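Translation initiation factor eIF2B subunit epsilon (Schizosaccharomyces pombe, PDB 5B04) forms part of the eIF2B complex, which catalyses the exchange of GDP for GTP on the gamma subunit of translation initiation factor eIF2. Local coordinates at residues I21-S26 with Y67-A72; T48-Y53 with S127-S132. All coordinates share one frame; numbering follows the deposited sequence.

Contact 1: I21-S26 with Y67-A72; sequences IVLSDS and YVFCCA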
ATOM      1  N   ILE I  21      51.664  34.827   1.417  1.00 68.96           N
ATOM      2  CA  ILE I  21      52.057  36.187   1.747  1.00 60.63           C
ATOM      3  C   ILE I  21      50.835  37.087   1.849  1.00 66.00           C
ATOM      4  O   ILE I  21      50.214  37.424   0.842  1.00 64.68           O
ATOM      5  CB  ILE I  21      53.029  36.758   0.705  1.00 65.02           C
ATOM      6  CG1 ILE I  21      54.272  35.871   0.603  1.00 77.68           C
ATOM      7  CG2 ILE I  21      53.413  38.185   1.061  1.00 74.86           C
ATOM      8  CD1 ILE I  21      54.985  35.669   1.924  1.00 84.49           C
ATOM      9  N   VAL I  22      50.493  37.469   3.074  1.00 77.87           N
ATOM     10  CA  VAL I  22      49.344  38.330   3.309  1.00 68.91           C
ATOM     11  C   VAL I  22      49.773  39.779   3.489  1.00 73.87           C
ATOM     12  O   VAL I  22      50.455  40.120   4.455  1.00 68.01           O
ATOM     13  CB  VAL I  22      48.550  37.890   4.552  1.00 53.77           C
ATOM     14  CG1 VAL I  22      47.323  38.770   4.731  1.00 71.23           C
ATOM     15  CG2 VAL I  22      48.152  36.430   4.436  1.00 65.08           C
ATOM     16  N   LEU I  23      49.376  40.630   2.551  1.00 74.20           N
ATOM     17  CA  LEU I  23      49.641  42.055   2.673  1.00 64.98           C
ATOM     18  C   LEU I  23      48.521  42.752   3.424  1.00 74.37           C
ATOM     19  O   LEU I  23      47.653  43.381   2.819  1.00 69.88           O
ATOM     20  CB  LEU I  23      49.826  42.702   1.302  1.00 64.93           C
ATOM     21  CG  LEU I  23      51.267  42.830   0.810  1.00 72.41           C
ATOM     22  CD1 LEU I  23      51.789  41.498   0.296  1.00 72.59           C
ATOM     23  CD2 LEU I  23      51.362  43.906  -0.256  1.00 67.83           C
ATOM     24  N   SER I  24      48.541  42.636   4.747  1.00 76.22           N
ATOM     25  CA  SER I  24      47.628  43.395   5.586  1.00 60.80           C
ATOM     26  C   SER I  24      47.961  44.875   5.461  1.00 77.24           C
ATOM     27  O   SER I  24      48.962  45.237   4.841  1.00 91.24           O
ATOM     28  CB  SER I  24      47.720  42.942   7.044  1.00 71.83           C
ATOM     29  OG  SER I  24      46.811  43.660   7.859  1.00 94.30           O
ATOM     30  N   ASP I  25      47.060  45.711   5.914  1.00 80.87           N
ATOM     31  CA  ASP I  25      47.336  47.118   5.914  1.00 92.17           C
ATOM     32  C   ASP I  25      47.213  47.670   4.535  1.00 77.23           C
ATOM     33  O   ASP I  25      47.497  48.828   4.321  1.00 90.10           O
ATOM     34  CB  ASP I  25      48.755  47.359   6.383  1.00 78.56           C
ATOM     35  CG  ASP I  25      49.030  48.803   6.653  1.00 90.92           C
ATOM     36  OD1 ASP I  25      48.780  49.245   7.780  1.00 90.47           O
ATOM     37  OD2 ASP I  25      49.502  49.505   5.749  1.00 93.35           O
ATOM     38  N   SER I  26      46.817  46.846   3.587  1.00 73.95           N
ATOM     39  CA  SER I  26      46.751  47.300   2.224  1.00 72.86           C
ATOM     40  C   SER I  26      45.718  48.368   2.049  1.00 67.86           C
ATOM     41  O   SER I  26      45.956  49.353   1.377  1.00 85.30           O
ATOM     42  CB  SER I  26      46.460  46.146   1.301  1.00 67.02           C
ATOM     43  OG  SER I  26      47.664  45.632   0.803  1.00 69.91           O
ATOM     44  N   TYR I  67      53.366  34.814   6.032  1.00 73.04           N
ATOM     45  CA  TYR I  67      54.007  36.075   6.382  1.00 75.14           C
ATOM     46  C   TYR I  67      53.046  37.238   6.179  1.00 67.23           C
ATOM     47  O   TYR I  67      52.584  37.488   5.066  1.00 62.63           O
ATOM     48  CB  TYR I  67      55.277  36.288   5.561  1.00 80.34           C
ATOM     49  CG  TYR I  67      56.359  35.281   5.860  1.00 84.05           C
ATOM     50  CD1 TYR I  67      57.066  35.328   7.053  1.00 75.02           C
ATOM     51  CD2 TYR I  67      56.673  34.281   4.950  1.00 81.58           C
ATOM     52  CE1 TYR I  67      58.055  34.407   7.334  1.00 78.08           C
ATOM     53  CE2 TYR I  67      57.660  33.359   5.220  1.00 90.38           C
ATOM     54  CZ  TYR I  67      58.349  33.425   6.413  1.00 93.53           C
ATOM     55  OH  TYR I  67      59.334  32.505   6.687  1.00101.47           O
ATOM     56  N   VAL I  68      52.749  37.944   7.263  1.00 64.16           N
ATOM     57  CA  VAL I  68      51.802  39.048   7.213  1.00 64.68           C
ATOM     58  C   VAL I  68      52.510  40.398   7.212  1.00 69.18           C
ATOM     59  O   VAL I  68      52.916  40.896   8.262  1.00 69.69           O
ATOM     60  CB  VAL I  68      50.818  38.998   8.397  1.00 65.25           C
ATOM     61  CG1 VAL I  68      49.715  40.027   8.210  1.00 61.48           C
ATOM     62  CG2 VAL I  68      50.228  37.604   8.537  1.00 59.27           C
ATOM     63  N   PHE I  69      52.664  40.981   6.027  1.00 64.07           N
ATOM     64  CA  PHE I  69      53.206  42.327   5.906  1.00 63.82           C
ATOM     65  C   PHE I  69      52.221  43.335   6.483  1.00 70.24           C
ATOM     66  O   PHE I  69      51.097  43.465   5.998  1.00 79.10           O
ATOM     67  CB  PHE I  69      53.514  42.665   4.446  1.00 69.93           C
ATOM     68  CG  PHE I  69      54.815  42.100   3.951  1.00 71.55           C
ATOM     69  CD1 PHE I  69      56.010  42.749   4.213  1.00 66.68           C
ATOM     70  CD2 PHE I  69      54.843  40.927   3.216  1.00 74.32           C
ATOM     71  CE1 PHE I  69      57.208  42.238   3.755  1.00 65.50           C
ATOM     72  CE2 PHE I  69      56.040  40.410   2.757  1.00 72.60           C
ATOM     73  CZ  PHE I  69      57.223  41.067   3.027  1.00 70.72           C
ATOM     74  N   CYS I  70      52.645  44.047   7.522  1.00 65.29           N
ATOM     75  CA  CYS I  70      51.761  44.977   8.212  1.00 88.97           C
ATOM     76  C   CYS I  70      52.502  46.217   8.700  1.00 85.65           C
ATOM     77  O   CYS I  70      53.647  46.135   9.142  1.00 88.46           O
ATOM     78  CB  CYS I  70      51.081  44.278   9.389  1.00 81.86           C
ATOM     79  SG  CYS I  70      52.222  43.562  10.592  1.00 80.89           S
ATOM     80  N   CYS I  71      51.838  47.367   8.619  1.00 87.66           N
ATOM     81  CA  CYS I  71      52.436  48.628   9.041  1.00 80.41           C
ATOM     82  C   CYS I  71      51.695  49.249  10.222  1.00 68.56           C
ATOM     83  O   CYS I  71      52.121  49.116  11.369  1.00 69.52           O
ATOM     84  CB  CYS I  71      52.473  49.617   7.877  1.00 93.57           C
ATOM     85  SG  CYS I  71      52.936  51.297   8.355  1.00 87.23           S
ATOM     86  N   ALA I  72      50.590  49.930   9.935  1.00 62.89           N
ATOM     87  CA  ALA I  72      49.833  50.630  10.969  1.00 69.59           C
ATOM     88  C   ALA I  72      49.224  49.660  11.976  1.00 67.84           C
ATOM     89  O   ALA I  72      48.646  48.640  11.596  1.00 76.44           O
ATOM     90  CB  ALA I  72      48.748  51.492  10.341  1.00 57.46           C
TER

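Contact 2: T48-Y53 with S127-S132; sequences TPLIEY and SGDVVS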
ATOM      1  N   THR I  48      33.217  38.818  13.785  1.00 55.54           N
ATOM      2  CA  THR I  48      34.449  38.044  13.716  1.00 66.37           C
ATOM      3  C   THR I  48      35.519  38.800  12.928  1.00 68.98           C
ATOM      4  O   THR I  48      35.241  39.338  11.855  1.00 63.10           O
ATOM      5  CB  THR I  48      34.206  36.656  13.082  1.00 59.92           C
ATOM      6  OG1 THR I  48      35.461  36.035  12.775  1.00 72.35           O
ATOM      7  CG2 THR I  48      33.384  36.782  11.813  1.00 66.23           C
ATOM      8  N   PRO I  49      36.745  38.851  13.475  1.00 59.31           N
ATOM      9  CA  PRO I  49      37.890  39.564  12.896  1.00 55.55           C
ATOM     10  C   PRO I  49      38.121  39.238  11.423  1.00 63.25           C
ATOM     11  O   PRO I  49      38.004  38.084  11.010  1.00 66.77           O
ATOM     12  CB  PRO I  49      39.063  39.086  13.751  1.00 56.92           C
ATOM     13  CG  PRO I  49      38.446  38.809  15.073  1.00 51.58           C
ATOM     14  CD  PRO I  49      37.090  38.233  14.767  1.00 65.31           C
ATOM     15  N   LEU I  50      38.453  40.265  10.648  1.00 61.88           N
ATOM     16  CA  LEU I  50      38.566  40.151   9.200  1.00 50.40           C
ATOM     17  C   LEU I  50      39.694  39.219   8.765  1.00 49.02           C
ATOM     18  O   LEU I  50      39.646  38.642   7.680  1.00 52.33           O
ATOM     19  CB  LEU I  50      38.777  41.537   8.590  1.00 50.80           C
ATOM     20  CG  LEU I  50      38.271  41.752   7.167  1.00 60.27           C
ATOM     21  CD1 LEU I  50      36.796  41.409   7.083  1.00 54.41           C
ATOM     22  CD2 LEU I  50      38.511  43.187   6.742  1.00 61.88           C
ATOM     23  N   ILE I  51      40.705  39.073   9.614  1.00 64.63           N
ATOM     24  CA  ILE I  51      41.876  38.272   9.274  1.00 59.24           C
ATOM     25  C   ILE I  51      41.599  36.779   9.452  1.00 53.62           C
ATOM     26  O   ILE I  51      42.218  35.942   8.792  1.00 56.32           O
ATOM     27  CB  ILE I  51      43.104  38.687  10.123  1.00 53.44           C
ATOM     28  CG1 ILE I  51      44.377  38.009   9.609  1.00 56.40           C
ATOM     29  CG2 ILE I  51      42.877  38.388  11.601  1.00 45.69           C
ATOM     30  CD1 ILE I  51      45.651  38.631  10.134  1.00 45.20           C
ATOM     31  N   GLU I  52      40.656  36.451  10.332  1.00 50.67           N
ATOM     32  CA  GLU I  52      40.310  35.059  10.606  1.00 49.40           C
ATOM     33  C   GLU I  52      39.811  34.349   9.351  1.00 52.01           C
ATOM     34  O   GLU I  52      40.067  33.162   9.158  1.00 46.05           O
ATOM     35  CB  GLU I  52      39.256  34.977  11.712  1.00 49.11           C
ATOM     36  CG  GLU I  52      39.794  35.252  13.108  1.00 57.62           C
ATOM     37  CD  GLU I  52      40.620  34.100  13.652  1.00 67.19           C
ATOM     38  OE1 GLU I  52      40.524  32.984  13.099  1.00 66.91           O
ATOM     39  OE2 GLU I  52      41.365  34.312  14.633  1.00 60.34           O
ATOM     40  N   TYR I  53      39.101  35.085   8.503  1.00 43.09           N
ATOM     41  CA  TYR I  53      38.629  34.548   7.234  1.00 44.66           C
ATOM     42  C   TYR I  53      39.796  34.193   6.323  1.00 45.19           C
ATOM     43  O   TYR I  53      39.817  33.123   5.712  1.00 48.80           O
ATOM     44  CB  TYR I  53      37.714  35.550   6.531  1.00 48.41           C
ATOM     45  CG  TYR I  53      36.346  35.692   7.156  1.00 50.32           C
ATOM     46  CD1 TYR I  53      35.370  34.726   6.956  1.00 57.13           C
ATOM     47  CD2 TYR I  53      36.025  36.799   7.931  1.00 54.05           C
ATOM     48  CE1 TYR I  53      34.115  34.853   7.518  1.00 63.94           C
ATOM     49  CE2 TYR I  53      34.772  36.935   8.497  1.00 55.82           C
ATOM     50  CZ  TYR I  53      33.821  35.958   8.287  1.00 67.46           C
ATOM     51  OH  TYR I  53      32.570  36.084   8.845  1.00 70.60           O
ATOM     52  N   SER I 127      46.576  40.556  -1.218  1.00 73.35           N
ATOM     53  CA  SER I 127      46.598  41.921  -0.705  1.00 74.61           C
ATOM     54  C   SER I 127      45.275  42.257  -0.020  1.00 82.18           C
ATOM     55  O   SER I 127      44.220  42.269  -0.657  1.00 85.85           O
ATOM     56  CB  SER I 127      46.883  42.916  -1.830  1.00 79.46           C
ATOM     57  OG  SER I 127      47.127  44.213  -1.314  1.00 78.07           O
ATOM     58  N   GLY I 128      45.338  42.528   1.279  1.00 74.57           N
ATOM     59  CA  GLY I 128      44.146  42.792   2.065  1.00 57.89           C
ATOM     60  C   GLY I 128      43.700  41.552   2.816  1.00 69.76           C
ATOM     61  O   GLY I 128      44.525  40.801   3.334  1.00 79.94           O
ATOM     62  N   ASP I 129      42.390  41.336   2.875  1.00 67.26           N
ATOM     63  CA  ASP I 129      41.842  40.136   3.498  1.00 64.76           C
ATOM     64  C   ASP I 129      40.798  39.484   2.601  1.00 60.16           C
ATOM     65  O   ASP I 129      39.935  40.162   2.041  1.00 58.70           O
ATOM     66  CB  ASP I 129      41.234  40.458   4.864  1.00 60.97           C
ATOM     67  CG  ASP I 129      42.286  40.654   5.938  1.00 83.58           C
ATOM     68  OD1 ASP I 129      42.910  39.654   6.349  1.00 79.36           O
ATOM     69  OD2 ASP I 129      42.485  41.807   6.374  1.00 87.46           O
ATOM     70  N   VAL I 130      40.881  38.166   2.465  1.00 52.72           N
ATOM     71  CA  VAL I 130      39.951  37.436   1.615  1.00 59.14           C
ATOM     72  C   VAL I 130      38.917  36.662   2.423  1.00 58.57           C
ATOM     73  O   VAL I 130      39.164  36.252   3.560  1.00 46.78           O
ATOM     74  CB  VAL I 130      40.684  36.446   0.685  1.00 58.17           C
ATOM     75  CG1 VAL I 130      41.720  37.169  -0.148  1.00 62.38           C
ATOM     76  CG2 VAL I 130      41.337  35.338   1.492  1.00 67.10           C
ATOM     77  N   VAL I 131      37.748  36.484   1.820  1.00 56.49           N
ATOM     78  CA  VAL I 131      36.723  35.601   2.351  1.00 53.73           C
ATOM     79  C   VAL I 131      36.405  34.562   1.282  1.00 55.00           C
ATOM     80  O   VAL I 131      35.903  34.895   0.207  1.00 54.40           O
ATOM     81  CB  VAL I 131      35.450  36.371   2.758  1.00 54.48           C
ATOM     82  CG1 VAL I 131      35.659  37.083   4.079  1.00 54.60           C
ATOM     83  CG2 VAL I 131      35.064  37.371   1.681  1.00 75.83           C
ATOM     84  N   SER I 132      36.723  33.302   1.559  1.00 38.33           N
ATOM     85  CA  SER I 132      36.546  32.272   0.547  1.00 53.50           C
ATOM     86  C   SER I 132      36.511  30.861   1.114  1.00 56.69           C
ATOM     87  O   SER I 132      37.259  30.526   2.032  1.00 55.53           O
ATOM     88  CB  SER I 132      37.660  32.372  -0.498  1.00 49.95           C
ATOM     89  OG  SER I 132      37.448  31.450  -1.551  1.00 60.44           O
TER

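Contact 1: I21-S26 with Y67-A72
V22 pairs with Y67 and F69 through its backbone, and D25 accepts from A72 through its side chain. V22 N donates to Y67 O at 2.9 Å. The return bond, from F69 N to V22 O, is bent and weak. The same V22 O also takes a CA-H...O contact from V68 CA. Beyond the paired strands, D25 OD1 accepts from A72 N at 2.9 Å. The donor stands above the carboxylate plane, 48° out of it. D25 has CG anti to its own N (chi1 -169°), which carries the carboxylate out over C71 and A72; C71 CB lies 3.7 Å from D25 OD2. With an alanine here, A72 N would probably lose its acceptor and the two loops their side-chain tie.

The apolar contacts lie on both faces of the sheet. On one face, I21 reaches Y67 and F69 with different branches. Its CD1 sits at the edge of the Y67 ring, 3.7 Å from Y67 CB. Its CG2 comes in the plane of the F69 ring, at an edge, 3.8 Å from F69 CD2. L23 CD1 approaches the F69 ring obliquely. L113 and A109 of helix 108-115 pack on this side too. On the other face V22 lies beside V68. Just past the strand, S24 CB touches V68 CG1 at 3.7 Å.

The two strands run parallel, with axes 4.7 Å apart at closest approach and 19° between them. Helix 50-61 lies between them in the chain, so the connection is a beta-alpha-beta crossover. Strand 123-127 pairs with the other edge of 19-23. This is the parallel core of the nucleotidyl transferase domain, consistent with its Rossmann-like GT-A fold.

Contact 2: T48-Y53 with S127-S132
The N-terminal part of helix 50-61 lies against the backbone of 127-132, with CA atoms 6.1 Å apart at I51 and D129 and 5.3 Å apart at Y53 and V131. Y53 and V131 make the main apolar contact. With CG1 anti to its carbonyl carbon (chi1 -77°), V131 sets this methyl over one face of the Y53 ring, 3.9 Å from the ring centroid and 29° off the ring normal, a CH-pi contact. Y53 CB also rests on V130 O at 3.4 Å.

D129 turns toward L50 and I51. D129 OD1 lies 3.4 Å from I51 CA, and L50 CG packs on D129 CB at 4.0 Å. The polar ends of D129 are held from outside these segments. Its OD1 bonds to T54 OG1, and its OD2 forms a salt bridge with R40. These two partners probably fix the turn of the buried carboxylate.

After strand 123-127 the chain leaves the main sheet, and strand 130-132 pairs antiparallel with strand 271-273. The contact is helix-on-strand packing inside the nucleotidyl transferase domain, consistent with a GT-A-like fold.

In the fold
Both contacts are buried within the nucleotidyl transferase region, and their centres lie about 12 Å apart. Contact 1 joins neighbouring strands of the large mixed sheet, so backbone bonds and apolar side chains share the work. Contact 2 joins a helix to a separate small sheet. Its direct meeting is mostly apolar, and its buried acid is satisfied by residues elsewhere. Helix 50-61 ties the two together, since it follows strand 19-23 and precedes strand 65-70. The contacts also touch directly: S26 OG and S127 OG are 2.6 Å apart, and G128 N is 2.9 Å from L23 O, both probable hydrogen bonds.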